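Local atomic coordinates of methyltransferase domain-containing protein (PDB entry 1VE3), a protein that binds S-adenosylmethionine and probably acts as a methyltransferase, transferring a methyl group to a substrate not yet identified. Residues F104-F109 with S135-M140; E173-I178 with R188-V193. One frame throughout, in Å; residues are numbered along the deposited sequence.

Contact 1 of 2, residues F104-F109 with S135-M140; sequences FDYVIF and SGKFIM
V107 and its neighbours run parallel to F138 and the residues around it, the strand axes 4.7 Å apart and 14° off parallel, with backbone hydrogen bonds from K137 N to D105 O, V107 N to K137 O, I139 N to V107 O and F109 N to I139 O. On the face of Y106, I108 and I139, the aliphatic part of K137 lies alongside the Y106 ring, K137 CD 3.9 Å from Y106 CE2. K137 NZ makes a salt bridge with E210 and a hydrogen bond to Y35 O; Y106 OH hydrogen-bonds K38 O. The opposite face carries F138, whose ring edge comes to the backbone of V107, with F138 CD2 3.4 Å from V107 O. Farther round the same ring, F138 CE2 meets F109 CB at 3.7 Å. F109 has CG anti to its N (chi1 -172°), which lays its side chain beside that of M140, a selenomethionine; M140 SE reaches the ring edge in plane, 3.9 Å from F109 CD2, a Met-aromatic contact. Helix 118-131 covers this face through V128 and F125. Two parallel strands joined through a helix form the beta-alpha-beta crossover of a Rossmann-like methyltransferase, here with the side chain of F109 about 6 Å from bound S-adenosylmethionine.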
loop_
_atom_site.group_PDB
_atom_site.type_symbol
_atom_site.label_atom_id
_atom_site.label_comp_id
_atom_site.label_asym_id
_atom_site.label_seq_id
_atom_site.Cartn_x
_atom_site.Cartn_y
_atom_site.Cartn_z
ATOM N N PHE A 104 4.977 -12.602 26.875
ATOM C CA PHE A 104 5.354 -11.548 25.933
ATOM C C PHE A 104 5.659 -10.160 26.474
ATOM O O PHE A 104 5.196 -9.771 27.545
ATOM C CB PHE A 104 4.266 -11.438 24.860
ATOM C CG PHE A 104 4.027 -12.720 24.116
ATOM C CD1 PHE A 104 4.816 -13.065 23.021
ATOM C CD2 PHE A 104 3.037 -13.606 24.538
ATOM C CE1 PHE A 104 4.626 -14.280 22.354
ATOM C CE2 PHE A 104 2.838 -14.826 23.878
ATOM C CZ PHE A 104 3.637 -15.160 22.783
ATOM N N ASP A 105 6.459 -9.424 25.709
ATOM C CA ASP A 105 6.826 -8.050 26.039
ATOM C C ASP A 105 5.851 -7.140 25.297
ATOM O O ASP A 105 5.597 -6.011 25.714
ATOM C CB ASP A 105 8.245 -7.737 25.566
ATOM C CG ASP A 105 9.301 -8.500 26.335
ATOM O OD1 ASP A 105 9.435 -8.264 27.563
ATOM O OD2 ASP A 105 9.994 -9.334 25.701
ATOM N N TYR A 106 5.328 -7.651 24.183
ATOM C CA TYR A 106 4.374 -6.923 23.349
ATOM C C TYR A 106 3.362 -7.871 22.732
ATOM O O TYR A 106 3.647 -9.037 22.469
ATOM C CB TYR A 106 5.059 -6.201 22.182
ATOM C CG TYR A 106 6.067 -5.145 22.538
ATOM C CD1 TYR A 106 7.419 -5.454 22.631
ATOM C CD2 TYR A 106 5.674 -3.823 22.743
ATOM C CE1 TYR A 106 8.360 -4.474 22.915
ATOM C CE2 TYR A 106 6.605 -2.833 23.027
ATOM C CZ TYR A 106 7.951 -3.167 23.111
ATOM O OH TYR A 106 8.889 -2.196 23.390
ATOM N N VAL A 107 2.175 -7.336 22.494
ATOM C CA VAL A 107 1.090 -8.059 21.865
ATOM C C VAL A 107 0.416 -7.016 20.996
ATOM O O VAL A 107 -0.091 -6.022 21.510
ATOM C CB VAL A 107 0.073 -8.581 22.900
ATOM C CG1 VAL A 107 -1.164 -9.098 22.194
ATOM C CG2 VAL A 107 0.705 -9.683 23.735
ATOM N N ILE A 108 0.443 -7.215 19.681
ATOM C CA ILE A 108 -0.198 -6.270 18.773
ATOM C C ILE A 108 -1.477 -6.904 18.260
ATOM O O ILE A 108 -1.537 -8.116 18.025
ATOM C CB ILE A 108 0.729 -5.878 17.596
ATOM C CG1 ILE A 108 1.034 -7.099 16.723
ATOM C CG2 ILE A 108 2.015 -5.289 18.148
ATOM C CD1 ILE A 108 1.897 -6.783 15.503
ATOM N N PHE A 109 -2.497 -6.069 18.096
ATOM C CA PHE A 109 -3.829 -6.499 17.684
ATOM C C PHE A 109 -4.333 -5.422 16.717
ATOM O O PHE A 109 -4.789 -4.343 17.131
ATOM C CB PHE A 109 -4.688 -6.593 18.957
ATOM C CG PHE A 109 -6.045 -7.194 18.761
ATOM C CD1 PHE A 109 -6.205 -8.402 18.094
ATOM C CD2 PHE A 109 -7.164 -6.581 19.315
ATOM C CE1 PHE A 109 -7.458 -8.993 17.981
ATOM C CE2 PHE A 109 -8.427 -7.164 19.210
ATOM C CZ PHE A 109 -8.572 -8.374 18.544
ATOM N N SER A 135 5.548 -5.803 32.647
ATOM C CA SER A 135 6.265 -4.663 32.071
ATOM C C SER A 135 5.998 -4.546 30.572
ATOM O O SER A 135 6.528 -3.653 29.908
ATOM C CB SER A 135 7.768 -4.818 32.296
ATOM O OG SER A 135 8.235 -6.013 31.699
ATOM N N GLY A 136 5.172 -5.454 30.054
ATOM C CA GLY A 136 4.859 -5.473 28.634
ATOM C C GLY A 136 3.856 -4.438 28.171
ATOM O O GLY A 136 3.337 -3.661 28.972
ATOM N N LYS A 137 3.586 -4.427 26.867
ATOM C CA LYS A 137 2.641 -3.476 26.300
ATOM C C LYS A 137 1.671 -4.098 25.299
ATOM O O LYS A 137 2.062 -4.884 24.446
ATOM C CB LYS A 137 3.407 -2.318 25.651
ATOM C CG LYS A 137 4.149 -1.478 26.679
ATOM C CD LYS A 137 5.360 -0.767 26.120
ATOM C CE LYS A 137 5.012 0.580 25.527
ATOM N NZ LYS A 137 6.249 1.343 25.195
ATOM N N PHE A 138 0.395 -3.750 25.443
ATOM C CA PHE A 138 -0.661 -4.217 24.551
ATOM C C PHE A 138 -0.911 -3.055 23.598
ATOM O O PHE A 138 -1.286 -1.975 24.034
ATOM C CB PHE A 138 -1.945 -4.500 25.339
ATOM C CG PHE A 138 -3.122 -4.914 24.479
ATOM C CD1 PHE A 138 -4.413 -4.522 24.820
ATOM C CD2 PHE A 138 -2.944 -5.713 23.352
ATOM C CE1 PHE A 138 -5.514 -4.919 24.047
ATOM C CE2 PHE A 138 -4.031 -6.115 22.578
ATOM C CZ PHE A 138 -5.319 -5.717 22.926
ATOM N N ILE A 139 -0.702 -3.270 22.305
ATOM C CA ILE A 139 -0.910 -2.208 21.327
ATOM C C ILE A 139 -1.948 -2.601 20.282
ATOM O O ILE A 139 -1.712 -3.511 19.482
ATOM C CB ILE A 139 0.414 -1.864 20.608
ATOM C CG1 ILE A 139 1.421 -1.318 21.621
ATOM C CG2 ILE A 139 0.159 -0.853 19.492
ATOM C CD1 ILE A 139 2.800 -1.070 21.043
HETATM N N MSE A 140 -3.096 -1.926 20.281
HETATM C CA MSE A 140 -4.118 -2.252 19.299
HETATM C C MSE A 140 -4.563 -1.067 18.443
HETATM O O MSE A 140 -4.504 0.093 18.852
HETATM C CB MSE A 140 -5.331 -2.948 19.964
HETATM C CG MSE A 140 -6.431 -2.077 20.566
HETATM SE SE MSE A 140 -8.079 -3.131 20.965
HETATM C CE MSE A 140 -9.066 -2.737 19.370
#

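Contact 2 of 2, residues E173-I178 with R188-V193; sequences ERTVVI and RVRFNV
V176 and F191 form a hydrogen-bonded antiparallel pair, with V176 N to F191 O at 3.0 Å and F191 N to V176 O at 2.8 Å, both donors in the carbonyl plane. I178 and V189 form a second such pair, joined by two hydrogen bonds, and V193 N closes the far end with a hydrogen bond to R174 O, sitting above that carbonyl's plane. Apolar contacts gather on the face of V176, I178, V189 and F191. V176 CG1 meets V193 CG2 at 3.6 Å, their side chains crossing at about a right angle, while I178 CD1 approaches F191 CE2 obliquely at 3.8 Å. V189 CG1 rests over one face of the F191 ring, toward its rim.

The face of T175, V177, R190 and N192 is more polar. R190 bends at chi3 (-79°), bringing its guanidinium over V177 CG2, which lies near the rim of one face, and setting T175 OG1 at the guanidinium's edge. A water between R190 NE and T175 OG1 is a doubtful bridge, its arginine leg being improbably short. At the strand ends, E173 OE1 is 4.3 Å from R190 NE but well out of the guanidinium plane, so only charge attraction is likely; another water links R174 NE with V193 O, and R174 also makes a cation-pi contact with W194.

Strands 175-179 and 188-192 form a beta hairpin, the second and third strands of a three-stranded antiparallel sheet. Strand 166-170 flanks 175-179 on its other edge, through V177-I168 backbone hydrogen bonding; F191 meets Y6 of helix 4-9 edge-to-face, and N192 ND2 hydrogen-bonds V114 O.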
loop_
_atom_site.group_PDB
_atom_site.type_symbol
_atom_site.label_atom_id
_atom_site.label_comp_id
_atom_site.label_asym_id
_atom_site.label_seq_id
_atom_site.Cartn_x
_atom_site.Cartn_y
_atom_site.Cartn_z
ATOM N N GLU A 173 -28.154 -4.934 18.535
ATOM C CA GLU A 173 -27.326 -6.134 18.489
ATOM C C GLU A 173 -25.852 -5.753 18.341
ATOM O O GLU A 173 -24.959 -6.579 18.557
ATOM C CB GLU A 173 -27.760 -6.993 17.295
ATOM C CG GLU A 173 -27.261 -8.426 17.310
ATOM C CD GLU A 173 -27.885 -9.266 16.206
ATOM O OE1 GLU A 173 -27.548 -9.054 15.019
ATOM O OE2 GLU A 173 -28.724 -10.134 16.528
ATOM N N ARG A 174 -25.604 -4.500 17.966
ATOM C CA ARG A 174 -24.245 -4.008 17.786
ATOM C C ARG A 174 -23.567 -4.684 16.589
ATOM O O ARG A 174 -22.393 -5.050 16.653
ATOM C CB ARG A 174 -23.424 -4.266 19.052
ATOM C CG ARG A 174 -24.041 -3.720 20.327
ATOM C CD ARG A 174 -23.212 -4.138 21.530
ATOM N NE ARG A 174 -21.850 -3.620 21.447
ATOM C CZ ARG A 174 -21.467 -2.430 21.902
ATOM N NH1 ARG A 174 -22.341 -1.621 22.488
ATOM N NH2 ARG A 174 -20.208 -2.043 21.759
ATOM N N THR A 175 -24.313 -4.865 15.505
ATOM C CA THR A 175 -23.768 -5.486 14.301
ATOM C C THR A 175 -24.291 -4.754 13.080
ATOM O O THR A 175 -25.208 -3.940 13.179
ATOM C CB THR A 175 -24.180 -6.971 14.163
ATOM O OG1 THR A 175 -25.590 -7.052 13.925
ATOM C CG2 THR A 175 -23.829 -7.759 15.427
ATOM N N VAL A 176 -23.713 -5.052 11.924
ATOM C CA VAL A 176 -24.140 -4.410 10.690
ATOM C C VAL A 176 -23.831 -5.289 9.486
ATOM O O VAL A 176 -22.808 -5.980 9.447
ATOM C CB VAL A 176 -23.441 -3.041 10.499
ATOM C CG1 VAL A 176 -21.952 -3.240 10.311
ATOM C CG2 VAL A 176 -24.030 -2.316 9.303
ATOM N N VAL A 177 -24.735 -5.258 8.513
ATOM C CA VAL A 177 -24.585 -6.019 7.287
ATOM C C VAL A 177 -24.249 -5.051 6.164
ATOM O O VAL A 177 -24.982 -4.093 5.926
ATOM C CB VAL A 177 -25.889 -6.753 6.911
ATOM C CG1 VAL A 177 -25.689 -7.536 5.625
ATOM C CG2 VAL A 177 -26.312 -7.677 8.035
ATOM N N ILE A 178 -23.127 -5.290 5.495
ATOM C CA ILE A 178 -22.715 -4.453 4.377
ATOM C C ILE A 178 -22.700 -5.315 3.122
ATOM O O ILE A 178 -22.062 -6.365 3.087
ATOM C CB ILE A 178 -21.301 -3.860 4.583
ATOM C CG1 ILE A 178 -21.314 -2.870 5.747
ATOM C CG2 ILE A 178 -20.837 -3.161 3.305
ATOM C CD1 ILE A 178 -19.960 -2.259 6.033
ATOM N N ARG A 188 -22.705 -10.556 1.030
ATOM C CA ARG A 188 -22.920 -9.784 2.248
ATOM C C ARG A 188 -22.008 -10.227 3.382
ATOM O O ARG A 188 -21.624 -11.391 3.470
ATOM C CB ARG A 188 -24.377 -9.912 2.703
ATOM C CG ARG A 188 -25.378 -9.290 1.755
ATOM C CD ARG A 188 -26.816 -9.600 2.156
ATOM N NE ARG A 188 -27.087 -11.037 2.187
ATOM C CZ ARG A 188 -26.919 -11.821 3.252
ATOM N NH1 ARG A 188 -26.486 -11.314 4.400
ATOM N NH2 ARG A 188 -27.176 -13.119 3.165
ATOM N N VAL A 189 -21.670 -9.283 4.251
ATOM C CA VAL A 189 -20.820 -9.567 5.397
ATOM C C VAL A 189 -21.408 -8.877 6.620
ATOM O O VAL A 189 -21.874 -7.743 6.528
ATOM C CB VAL A 189 -19.382 -9.030 5.193
ATOM C CG1 VAL A 189 -18.483 -9.503 6.327
ATOM C CG2 VAL A 189 -18.835 -9.487 3.850
ATOM N N ARG A 190 -21.406 -9.569 7.753
ATOM C CA ARG A 190 -21.898 -8.988 8.997
ATOM C C ARG A 190 -20.690 -8.708 9.891
ATOM O O ARG A 190 -19.882 -9.592 10.149
ATOM C CB ARG A 190 -22.878 -9.937 9.703
ATOM C CG ARG A 190 -23.248 -9.480 11.112
ATOM C CD ARG A 190 -24.406 -10.269 11.716
ATOM N NE ARG A 190 -25.694 -9.820 11.200
ATOM C CZ ARG A 190 -26.384 -10.435 10.248
ATOM N NH1 ARG A 190 -27.546 -9.929 9.851
ATOM N NH2 ARG A 190 -25.925 -11.562 9.705
ATOM N N PHE A 191 -20.564 -7.467 10.342
ATOM C CA PHE A 191 -19.454 -7.061 11.200
ATOM C C PHE A 191 -19.958 -6.708 12.588
ATOM O O PHE A 191 -21.067 -6.194 12.726
ATOM C CB PHE A 191 -18.779 -5.793 10.658
ATOM C CG PHE A 191 -18.131 -5.949 9.316
ATOM C CD1 PHE A 191 -16.917 -6.609 9.187
ATOM C CD2 PHE A 191 -18.721 -5.399 8.183
ATOM C CE1 PHE A 191 -16.294 -6.716 7.940
ATOM C CE2 PHE A 191 -18.109 -5.501 6.933
ATOM C CZ PHE A 191 -16.893 -6.160 6.812
ATOM N N ASN A 192 -19.147 -6.973 13.612
ATOM C CA ASN A 192 -19.508 -6.573 14.971
ATOM C C ASN A 192 -19.150 -5.091 14.960
ATOM O O ASN A 192 -18.061 -4.727 14.515
ATOM C CB ASN A 192 -18.658 -7.299 16.015
ATOM C CG ASN A 192 -19.160 -8.693 16.310
ATOM O OD1 ASN A 192 -20.234 -8.863 16.882
ATOM N ND2 ASN A 192 -18.384 -9.700 15.929
ATOM N N VAL A 193 -20.057 -4.239 15.429
ATOM C CA VAL A 193 -19.796 -2.804 15.429
ATOM C C VAL A 193 -19.281 -2.306 16.777
ATOM O O VAL A 193 -19.926 -2.496 17.809
ATOM C CB VAL A 193 -21.069 -2.002 15.075
ATOM C CG1 VAL A 193 -20.705 -0.541 14.834
ATOM C CG2 VAL A 193 -21.754 -2.604 13.848
HETATM O O HOH W 1 -21.523 -7.044 18.329
HETATM O O HOH W 2 -20.072 -5.153 19.409
HETATM O O HOH W 3 -27.011 -7.714 11.413
#

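How the contacts relate
Contact 1 belongs to the interior of the main sheet, where strands 104-110 and 136-143 are both flanked by other strands; contact 2 lies in a separate three-stranded antiparallel sheet, with strand 188-192 at its edge within this chain. They share no strand, follow one another along the chain and sit on opposite sides of its centre, their nearest atoms about 10 Å apart. Chemistry follows place. The parallel pair is buried, packed mainly by aromatic and aliphatic groups, whereas the partly buried hairpin combines an apolar face with one bearing arginines and bound water. Both contacts have a phenylalanine side chain near the bound cofactor, F109 being nearer than F191.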